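Local structure of GH62 arabinofuranosidase (Podospora anserina, 4N4B) at residues A45-P50 with A63-S68; N72-T77 with A87-L92; D49-L54 with P105-F110. The protein probably removes terminal alpha-L-arabinofuranosyl residues from arabinose-substituted xylan, as a secreted five-bladed beta-propeller glycoside hydrolase of family 62 that carries a calcium ion. All coordinates share one frame; numbering follows the deposited sequence.

In the fold
Interactions 1 and 2 lie in one propeller blade, an antiparallel sheet ordered 46-55, 58-67, 70-78, 90-91; interaction 3 joins that blade to the innermost strand of the next, 103-110. The centres of interactions 1 and 2 are about 11 Å apart, joined by probable backbone hydrogen bonds, A63 O to V74 N and T65 N to N72 O, both 2.8 Å. Interactions 1 and 3 share D49 and P50. The D49 side chain is about 3 Å from H285, a calcium-binding residue in a crystal structure of this protein, about 3 Å from a bound Tris, probably from the crystallisation liquor, and about 5 Å from the calcium ion; the L73 side chain of interaction 2 is about 9 Å from the metal.

Interaction 1. Residues A45-P50 with A63-S68; sequences AGIKDP and ASTAQS
With CG beside its backbone N (chi1 -45°), D49 swings its carboxylate over to S64, whose OG takes the matching position (chi1 -48°); the two meet at 2.6 Å between D49 OD2 and S64 OG. The setting is the antiparallel hairpin of strands 46-55 and 58-67, the inner pair of a propeller blade. The serine hydroxyl is the donor, and it reaches OD2 on the anti side, 16° out of the carboxylate plane. OD2 has a second partner in a bound Tris molecule, probably from the crystallisation liquor. S64 OG is bonded to both D49 and A104 N of strand 103-110, and the D49 side chain also touches H285.

K48 and S64 form a hydrogen-bonded pair, K48 N to S64 O and S64 N to K48 O, the latter with its donor tilted from the carbonyl plane. The lysine side chain then runs over the sheet face it shares with S64 and A66, laying CD at 3.5 Å on A66 CB, before a bend at chi3 carries NZ to Y320 OH and the same Tris molecule. On the face of I47 and T65, the branch CG2 of I47 packs at 3.9 Å against A63 CB.

At the A45 end the regular pairing breaks into a classic beta bulge: A45 and G46 both lie opposite A66. A66 N donates to G46 O, while A66 O accepts from two amides, A45 N at 2.8 Å and G46 N at 3.1 Å.

Interaction 2. Residues N72-T77 with A87-L92; sequences NLVYFT and ATFYYL
Y75 O accepts from Y90 N at 2.8 Å, with an N-H...O angle of 167° and the donor nearly in line with the carbonyl. The same oxygen has the Y90 ring beside it, near the ring plane, with Y90 CD2 at 3.7 Å. Y90 O takes Y75 N in return, and L92 N binds L73 O at 3.0 Å. The Y75-Y90 pair attaches 90-91, the short outermost strand of the propeller blade, to strand 70-78, and the L92 bond extends the pairing one residue beyond it. Toward the hairpin's loop the backbones separate, and a water joins T77 N to T88 O.

V74 sits opposite Y91 as a non-hydrogen-bonded pair. Its CG2 lies anti to the backbone N (CG1 at chi1 67°), which directs that methyl between F89 CB, at 3.6 Å, and Y91 CD1, at 3.9 Å. F89 and F76 lie side by side and point the same way; F89 CE1 stands 3.7 Å above one face of the F76 ring, off-centre, and the planes are inclined at 38°. On the other face of the sheet, L92 spreads its two methyls, CD1 against L73 CB and CD2 to 3.9 Å from Y75 CB.

Interaction 3. Residues D49-L54 with P105-F110; sequences DPTIIL and PQVFWF
T51 makes the one direct hydrogen bond between the strands: V107 N donates to T51 OG1 at 3.0 Å, with an N-H...O angle of 164°. The hydroxyl gets there because OG1 lies anti to the T51 backbone N (chi1 -178°), pointing across the gap at the facing strand. A weak bond also links this oxygen to E287. A second polar link is indirect, through a water that donates to both D49 O and P105 O, each at 2.7 Å.

Carbon-oxygen van der Waals contacts flank these bonds, P105 CD lying 3.5 Å from D49 O and V107 CG1 3.6 Å from T51 OG1. The apolar contacts are two. CG2 of T51 lies 4.0 Å from P105 CG, and farther along I53 and V107 cross at about a right angle, with I53 CG2 at 4.1 Å from V107 CG1.

Although the short axes run only 9° from parallel, they approach no closer than 6.0 Å, and no backbone N-H of either segment bonds directly to a backbone oxygen of the other. Two first strands, each from its own four-stranded sheet, here meet through side chains and water, as innermost strands of adjacent blades do around the central axis of a beta-propeller.

Interaction 1. Residues A45-P50 with A63-S68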
loop_
_atom_site.group_PDB
_atom_site.type_symbol
_atom_site.label_atom_id
_atom_site.label_comp_id
_atom_site.label_asym_id
_atom_site.label_seq_id
_atom_site.Cartn_x
_atom_site.Cartn_y
_atom_site.Cartn_z
ATOM N N ALA A 45 -18.766 0.548 2.746
ATOM C CA ALA A 45 -18.663 -0.602 3.678
ATOM C C ALA A 45 -17.326 -0.638 4.392
ATOM O O ALA A 45 -17.222 -1.041 5.544
ATOM C CB ALA A 45 -18.936 -1.873 2.939
ATOM N N GLY A 46 -16.247 -0.365 3.615
ATOM C CA GLY A 46 -14.905 -0.483 4.109
ATOM C C GLY A 46 -14.032 0.720 3.737
ATOM O O GLY A 46 -14.175 1.273 2.677
ATOM N N ILE A 47 -13.107 1.029 4.648
ATOM C CA ILE A 47 -11.995 1.973 4.337
ATOM C C ILE A 47 -10.767 1.160 4.373
ATOM O O ILE A 47 -10.507 0.359 5.279
ATOM C CB ILE A 47 -11.956 3.136 5.329
ATOM C CG1 ILE A 47 -13.333 3.887 5.372
ATOM C CG2 ILE A 47 -10.851 4.115 5.007
ATOM C CD1 ILE A 47 -13.713 4.574 4.132
ATOM N N LYS A 48 -9.951 1.271 3.303
ATOM C CA LYS A 48 -9.030 0.189 2.943
ATOM C C LYS A 48 -7.738 0.746 2.390
ATOM O O LYS A 48 -7.647 1.850 1.871
ATOM C CB LYS A 48 -9.627 -0.719 1.858
ATOM C CG LYS A 48 -10.863 -1.479 2.291
ATOM C CD LYS A 48 -11.276 -2.419 1.230
ATOM C CE LYS A 48 -10.417 -3.627 1.171
ATOM N NZ LYS A 48 -10.757 -4.467 0.012
ATOM N N ASP A 49 -6.733 -0.086 2.363
ATOM C CA ASP A 49 -5.533 0.021 1.519
ATOM C C ASP A 49 -4.796 1.391 1.655
ATOM O O ASP A 49 -4.493 2.043 0.637
ATOM C CB ASP A 49 -5.918 -0.128 0.033
ATOM C CG ASP A 49 -6.895 -1.260 -0.286
ATOM O OD1 ASP A 49 -6.742 -2.302 0.360
ATOM O OD2 ASP A 49 -7.754 -1.042 -1.184
ATOM N N PRO A 50 -4.525 1.795 2.880
ATOM C CA PRO A 50 -3.981 3.193 3.036
ATOM C C PRO A 50 -2.585 3.400 2.530
ATOM O O PRO A 50 -1.735 2.497 2.531
ATOM C CB PRO A 50 -4.034 3.391 4.512
ATOM C CG PRO A 50 -3.881 2.005 5.096
ATOM C CD PRO A 50 -4.746 1.175 4.193
ATOM N N ALA A 63 -6.929 6.570 0.989
ATOM C CA ALA A 63 -7.404 5.202 1.170
ATOM C C ALA A 63 -8.455 4.924 0.114
ATOM O O ALA A 63 -9.048 5.799 -0.501
ATOM C CB ALA A 63 -7.946 5.012 2.585
ATOM N N SER A 64 -8.662 3.602 -0.140
ATOM C CA SER A 64 -9.803 3.119 -0.917
ATOM C C SER A 64 -11.105 3.262 -0.078
ATOM O O SER A 64 -11.092 2.923 1.105
ATOM C CB SER A 64 -9.713 1.684 -1.374
ATOM O OG SER A 64 -8.443 1.388 -1.970
ATOM N N THR A 65 -12.182 3.603 -0.802
ATOM C CA THR A 65 -13.565 3.412 -0.328
ATOM C C THR A 65 -14.038 2.191 -1.037
ATOM O O THR A 65 -13.913 2.036 -2.201
ATOM C CB THR A 65 -14.463 4.615 -0.550
ATOM O OG1 THR A 65 -14.648 4.861 -1.931
ATOM C CG2 THR A 65 -13.837 5.913 0.074
ATOM N N ALA A 66 -14.632 1.259 -0.279
ATOM C CA ALA A 66 -15.073 -0.069 -0.808
ATOM C C ALA A 66 -16.561 -0.298 -0.455
ATOM O O ALA A 66 -16.978 -0.105 0.659
ATOM C CB ALA A 66 -14.239 -1.162 -0.228
ATOM N N GLN A 67 -17.319 -0.716 -1.484
ATOM C CA GLN A 67 -18.715 -1.163 -1.265
ATOM C C GLN A 67 -18.976 -2.038 -2.492
ATOM O O GLN A 67 -18.203 -2.174 -3.447
ATOM C CB GLN A 67 -19.632 0.019 -1.164
ATOM C CG GLN A 67 -19.629 0.886 -2.405
ATOM C CD GLN A 67 -20.301 2.127 -2.161
ATOM O OE1 GLN A 67 -19.678 3.228 -1.948
ATOM N NE2 GLN A 67 -21.640 2.006 -2.148
ATOM N N SER A 68 -20.146 -2.736 -2.442
ATOM C CA SER A 68 -20.334 -3.651 -3.578
ATOM C C SER A 68 -20.621 -2.902 -4.858
ATOM O O SER A 68 -20.309 -3.495 -5.850
ATOM C CB SER A 68 -21.436 -4.679 -3.369
ATOM O OG SER A 68 -21.083 -5.566 -2.334
#

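Interaction 2. Residues N72-T77 with A87-L92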
loop_
_atom_site.group_PDB
_atom_site.type_symbol
_atom_site.label_atom_id
_atom_site.label_comp_id
_atom_site.label_asym_id
_atom_site.label_seq_id
_atom_site.Cartn_x
_atom_site.Cartn_y
_atom_site.Cartn_z
ATOM N N ASN A 72 -13.587 3.811 -4.877
ATOM C CA ASN A 72 -12.991 5.083 -5.203
ATOM C C ASN A 72 -12.028 5.465 -4.063
ATOM O O ASN A 72 -11.610 4.658 -3.381
ATOM C CB ASN A 72 -14.113 6.115 -5.541
ATOM C CG ASN A 72 -13.642 7.291 -6.417
ATOM O OD1 ASN A 72 -13.080 8.184 -5.914
ATOM N ND2 ASN A 72 -14.013 7.319 -7.651
ATOM N N LEU A 73 -11.656 6.742 -4.020
ATOM C CA LEU A 73 -10.589 7.193 -3.143
ATOM C C LEU A 73 -10.974 8.294 -2.162
ATOM O O LEU A 73 -11.757 9.118 -2.478
ATOM C CB LEU A 73 -9.370 7.651 -3.958
ATOM C CG LEU A 73 -8.743 6.592 -4.859
ATOM C CD1 LEU A 73 -7.594 7.204 -5.610
ATOM C CD2 LEU A 73 -8.175 5.431 -4.069
ATOM N N VAL A 74 -10.366 8.264 -0.987
ATOM C CA VAL A 74 -10.627 9.300 0.011
ATOM C C VAL A 74 -9.309 9.793 0.601
ATOM O O VAL A 74 -8.396 9.037 0.720
ATOM C CB VAL A 74 -11.609 8.781 1.105
ATOM C CG1 VAL A 74 -10.978 7.645 1.964
ATOM C CG2 VAL A 74 -12.098 9.904 2.023
ATOM N N TYR A 75 -9.288 11.082 0.960
ATOM C CA TYR A 75 -8.153 11.741 1.682
ATOM C C TYR A 75 -8.612 12.176 3.056
ATOM O O TYR A 75 -9.744 12.677 3.240
ATOM C CB TYR A 75 -7.747 12.994 0.907
ATOM C CG TYR A 75 -6.730 13.872 1.611
ATOM C CD1 TYR A 75 -5.433 13.484 1.831
ATOM C CD2 TYR A 75 -7.135 15.111 2.117
ATOM C CE1 TYR A 75 -4.567 14.263 2.518
ATOM C CE2 TYR A 75 -6.259 15.973 2.774
ATOM C CZ TYR A 75 -5.019 15.548 2.984
ATOM O OH TYR A 75 -4.083 16.381 3.653
ATOM N N PHE A 76 -7.778 11.994 4.020
ATOM C CA PHE A 76 -7.993 12.560 5.355
ATOM C C PHE A 76 -6.683 12.809 6.020
ATOM O O PHE A 76 -5.620 12.280 5.661
ATOM C CB PHE A 76 -8.976 11.713 6.169
ATOM C CG PHE A 76 -8.577 10.274 6.362
ATOM C CD1 PHE A 76 -8.859 9.349 5.356
ATOM C CD2 PHE A 76 -7.922 9.850 7.511
ATOM C CE1 PHE A 76 -8.471 7.996 5.542
ATOM C CE2 PHE A 76 -7.576 8.503 7.635
ATOM C CZ PHE A 76 -7.837 7.612 6.660
ATOM N N THR A 77 -6.701 13.589 7.139
ATOM C CA THR A 77 -5.509 14.095 7.784
ATOM C C THR A 77 -5.696 14.308 9.258
ATOM O O THR A 77 -6.837 14.573 9.658
ATOM C CB THR A 77 -5.061 15.387 7.066
ATOM O OG1 THR A 77 -3.853 15.914 7.667
ATOM C CG2 THR A 77 -6.109 16.427 7.028
ATOM N N ALA A 87 -11.360 12.568 11.896
ATOM C CA ALA A 87 -10.904 13.294 10.759
ATOM C C ALA A 87 -11.901 13.331 9.652
ATOM O O ALA A 87 -12.548 12.321 9.293
ATOM C CB ALA A 87 -9.613 12.708 10.254
ATOM N N THR A 88 -12.135 14.482 8.998
ATOM C CA THR A 88 -13.027 14.692 7.898
ATOM C C THR A 88 -12.545 13.904 6.648
ATOM O O THR A 88 -11.395 13.946 6.290
ATOM C CB THR A 88 -13.121 16.187 7.556
ATOM O OG1 THR A 88 -13.706 16.778 8.780
ATOM C CG2 THR A 88 -13.972 16.482 6.348
ATOM N N PHE A 89 -13.492 13.285 5.996
ATOM C CA PHE A 89 -13.184 12.595 4.748
ATOM C C PHE A 89 -13.371 13.555 3.558
ATOM O O PHE A 89 -14.384 14.184 3.440
ATOM C CB PHE A 89 -14.140 11.414 4.559
ATOM C CG PHE A 89 -13.720 10.152 5.257
ATOM C CD1 PHE A 89 -12.638 10.095 6.065
ATOM C CD2 PHE A 89 -14.459 9.041 5.086
ATOM C CE1 PHE A 89 -12.305 8.933 6.688
ATOM C CE2 PHE A 89 -14.144 7.870 5.701
ATOM C CZ PHE A 89 -13.062 7.817 6.508
ATOM N N TYR A 90 -12.357 13.649 2.722
ATOM C CA TYR A 90 -12.423 14.401 1.488
ATOM C C TYR A 90 -12.366 13.427 0.331
ATOM O O TYR A 90 -11.408 12.876 0.074
ATOM C CB TYR A 90 -11.312 15.458 1.377
ATOM C CG TYR A 90 -11.330 16.457 2.522
ATOM C CD1 TYR A 90 -12.134 17.528 2.467
ATOM C CD2 TYR A 90 -10.593 16.276 3.634
ATOM C CE1 TYR A 90 -12.192 18.441 3.505
ATOM C CE2 TYR A 90 -10.636 17.188 4.682
ATOM C CZ TYR A 90 -11.443 18.269 4.580
ATOM O OH TYR A 90 -11.464 19.123 5.679
ATOM N N TYR A 91 -13.498 13.245 -0.297
ATOM C CA TYR A 91 -13.636 12.266 -1.346
ATOM C C TYR A 91 -13.042 12.783 -2.664
ATOM O O TYR A 91 -13.352 13.834 -3.120
ATOM C CB TYR A 91 -15.126 11.925 -1.503
ATOM C CG TYR A 91 -15.702 11.202 -0.270
ATOM C CD1 TYR A 91 -15.423 9.895 -0.037
ATOM C CD2 TYR A 91 -16.507 11.864 0.630
ATOM C CE1 TYR A 91 -15.894 9.255 1.066
ATOM C CE2 TYR A 91 -17.000 11.199 1.740
ATOM C CZ TYR A 91 -16.707 9.892 1.939
ATOM O OH TYR A 91 -17.221 9.242 3.026
ATOM N N LEU A 92 -12.168 11.996 -3.238
ATOM C CA LEU A 92 -11.436 12.444 -4.411
ATOM C C LEU A 92 -12.252 12.429 -5.690
ATOM O O LEU A 92 -11.848 12.972 -6.663
ATOM C CB LEU A 92 -10.126 11.672 -4.590
ATOM C CG LEU A 92 -9.131 11.714 -3.436
ATOM C CD1 LEU A 92 -7.769 11.264 -3.962
ATOM C CD2 LEU A 92 -8.992 13.136 -2.827
HETATM O O HOH W 1 -9.156 15.088 7.355
#

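Interaction 3. Residues D49-L54 with P105-F110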
loop_
_atom_site.group_PDB
_atom_site.type_symbol
_atom_site.label_atom_id
_atom_site.label_comp_id
_atom_site.label_asym_id
_atom_site.label_seq_id
_atom_site.Cartn_x
_atom_site.Cartn_y
_atom_site.Cartn_z
ATOM N N ASP A 49 -6.733 -0.086 2.363
ATOM C CA ASP A 49 -5.533 0.021 1.519
ATOM C C ASP A 49 -4.796 1.391 1.655
ATOM O O ASP A 49 -4.493 2.043 0.637
ATOM C CB ASP A 49 -5.918 -0.128 0.033
ATOM C CG ASP A 49 -6.895 -1.260 -0.286
ATOM O OD1 ASP A 49 -6.742 -2.302 0.360
ATOM O OD2 ASP A 49 -7.754 -1.042 -1.184
ATOM N N PRO A 50 -4.525 1.795 2.880
ATOM C CA PRO A 50 -3.981 3.193 3.036
ATOM C C PRO A 50 -2.585 3.400 2.530
ATOM O O PRO A 50 -1.735 2.497 2.531
ATOM C CB PRO A 50 -4.034 3.391 4.512
ATOM C CG PRO A 50 -3.881 2.005 5.096
ATOM C CD PRO A 50 -4.746 1.175 4.193
ATOM N N THR A 51 -2.371 4.630 2.094
ATOM C CA THR A 51 -0.985 5.216 1.944
ATOM C C THR A 51 -0.937 6.333 2.924
ATOM O O THR A 51 -1.867 7.102 3.113
ATOM C CB THR A 51 -0.795 5.656 0.490
ATOM O OG1 THR A 51 0.557 6.180 0.332
ATOM C CG2 THR A 51 -1.696 6.701 0.003
ATOM N N ILE A 52 0.230 6.460 3.597
ATOM C CA ILE A 52 0.351 7.452 4.698
ATOM C C ILE A 52 1.757 8.012 4.761
ATOM O O ILE A 52 2.751 7.297 4.800
ATOM C CB ILE A 52 -0.059 6.776 6.033
ATOM C CG1 ILE A 52 0.101 7.768 7.162
ATOM C CG2 ILE A 52 0.668 5.480 6.276
ATOM C CD1 ILE A 52 -0.585 7.346 8.435
ATOM N N ILE A 53 1.773 9.314 4.937
ATOM C CA ILE A 53 3.010 10.108 5.160
ATOM C C ILE A 53 2.739 11.048 6.290
ATOM O O ILE A 53 1.668 11.336 6.685
ATOM C CB ILE A 53 3.537 10.794 3.880
ATOM C CG1 ILE A 53 2.590 11.846 3.463
ATOM C CG2 ILE A 53 3.842 9.822 2.786
ATOM C CD1 ILE A 53 3.094 12.723 2.322
ATOM N N LEU A 54 3.879 11.470 6.878
ATOM C CA LEU A 54 3.928 12.338 8.061
ATOM C C LEU A 54 4.835 13.508 7.727
ATOM O O LEU A 54 5.953 13.331 7.346
ATOM C CB LEU A 54 4.419 11.571 9.277
ATOM C CG LEU A 54 4.549 12.334 10.593
ATOM C CD1 LEU A 54 3.275 12.945 10.999
ATOM C CD2 LEU A 54 5.063 11.415 11.687
ATOM N N PRO A 105 -4.325 3.480 -3.364
ATOM C CA PRO A 105 -3.439 4.593 -3.661
ATOM C C PRO A 105 -2.074 4.485 -3.003
ATOM O O PRO A 105 -1.857 3.818 -1.978
ATOM C CB PRO A 105 -4.184 5.764 -3.150
ATOM C CG PRO A 105 -4.862 5.247 -1.926
ATOM C CD PRO A 105 -5.263 3.811 -2.241
ATOM N N GLN A 106 -1.123 5.238 -3.599
ATOM C CA GLN A 106 0.245 5.431 -3.091
ATOM C C GLN A 106 0.590 6.897 -3.351
ATOM O O GLN A 106 0.504 7.343 -4.479
ATOM C CB GLN A 106 1.283 4.522 -3.745
ATOM C CG GLN A 106 2.672 4.702 -3.239
ATOM C CD GLN A 106 3.729 4.267 -4.246
ATOM O OE1 GLN A 106 3.511 4.290 -5.466
ATOM N NE2 GLN A 106 4.902 3.984 -3.717
ATOM N N VAL A 107 0.999 7.606 -2.284
ATOM C CA VAL A 107 1.404 9.008 -2.430
ATOM C C VAL A 107 2.869 9.230 -2.189
ATOM O O VAL A 107 3.424 8.696 -1.259
ATOM C CB VAL A 107 0.543 9.926 -1.526
ATOM C CG1 VAL A 107 0.830 9.782 -0.064
ATOM C CG2 VAL A 107 0.646 11.404 -1.958
ATOM N N PHE A 108 3.468 10.101 -2.993
ATOM C CA PHE A 108 4.864 10.546 -2.794
ATOM C C PHE A 108 5.075 11.836 -3.536
ATOM O O PHE A 108 4.407 12.162 -4.504
ATOM C CB PHE A 108 5.873 9.444 -3.248
ATOM C CG PHE A 108 5.729 9.045 -4.663
ATOM C CD1 PHE A 108 6.408 9.622 -5.704
ATOM C CD2 PHE A 108 4.889 7.963 -4.984
ATOM C CE1 PHE A 108 6.244 9.224 -7.015
ATOM C CE2 PHE A 108 4.675 7.585 -6.296
ATOM C CZ PHE A 108 5.349 8.231 -7.303
ATOM N N TRP A 109 6.097 12.564 -3.056
ATOM C CA TRP A 109 6.581 13.784 -3.780
ATOM C C TRP A 109 7.557 13.366 -4.845
ATOM O O TRP A 109 8.505 12.650 -4.555
ATOM C CB TRP A 109 7.279 14.673 -2.738
ATOM C CG TRP A 109 7.890 15.954 -3.271
ATOM C CD1 TRP A 109 9.246 16.176 -3.307
ATOM C CD2 TRP A 109 7.228 17.083 -3.746
ATOM N NE1 TRP A 109 9.425 17.436 -3.751
ATOM C CE2 TRP A 109 8.266 18.051 -4.044
ATOM C CE3 TRP A 109 5.924 17.450 -3.879
ATOM C CZ2 TRP A 109 7.946 19.345 -4.409
ATOM C CZ3 TRP A 109 5.594 18.737 -4.317
ATOM C CH2 TRP A 109 6.647 19.653 -4.634
ATOM N N PHE A 110 7.337 13.806 -6.075
ATOM C CA PHE A 110 8.306 13.466 -7.159
ATOM C C PHE A 110 9.139 14.735 -7.384
ATOM O O PHE A 110 8.694 15.722 -8.017
ATOM C CB PHE A 110 7.590 13.027 -8.391
ATOM C CG PHE A 110 8.538 12.536 -9.454
ATOM C CD1 PHE A 110 9.249 11.396 -9.287
ATOM C CD2 PHE A 110 8.693 13.243 -10.666
ATOM C CE1 PHE A 110 10.148 10.944 -10.237
ATOM C CE2 PHE A 110 9.571 12.815 -11.596
ATOM C CZ PHE A 110 10.342 11.710 -11.393
HETATM O O HOH W 2 -2.724 1.344 -1.340
#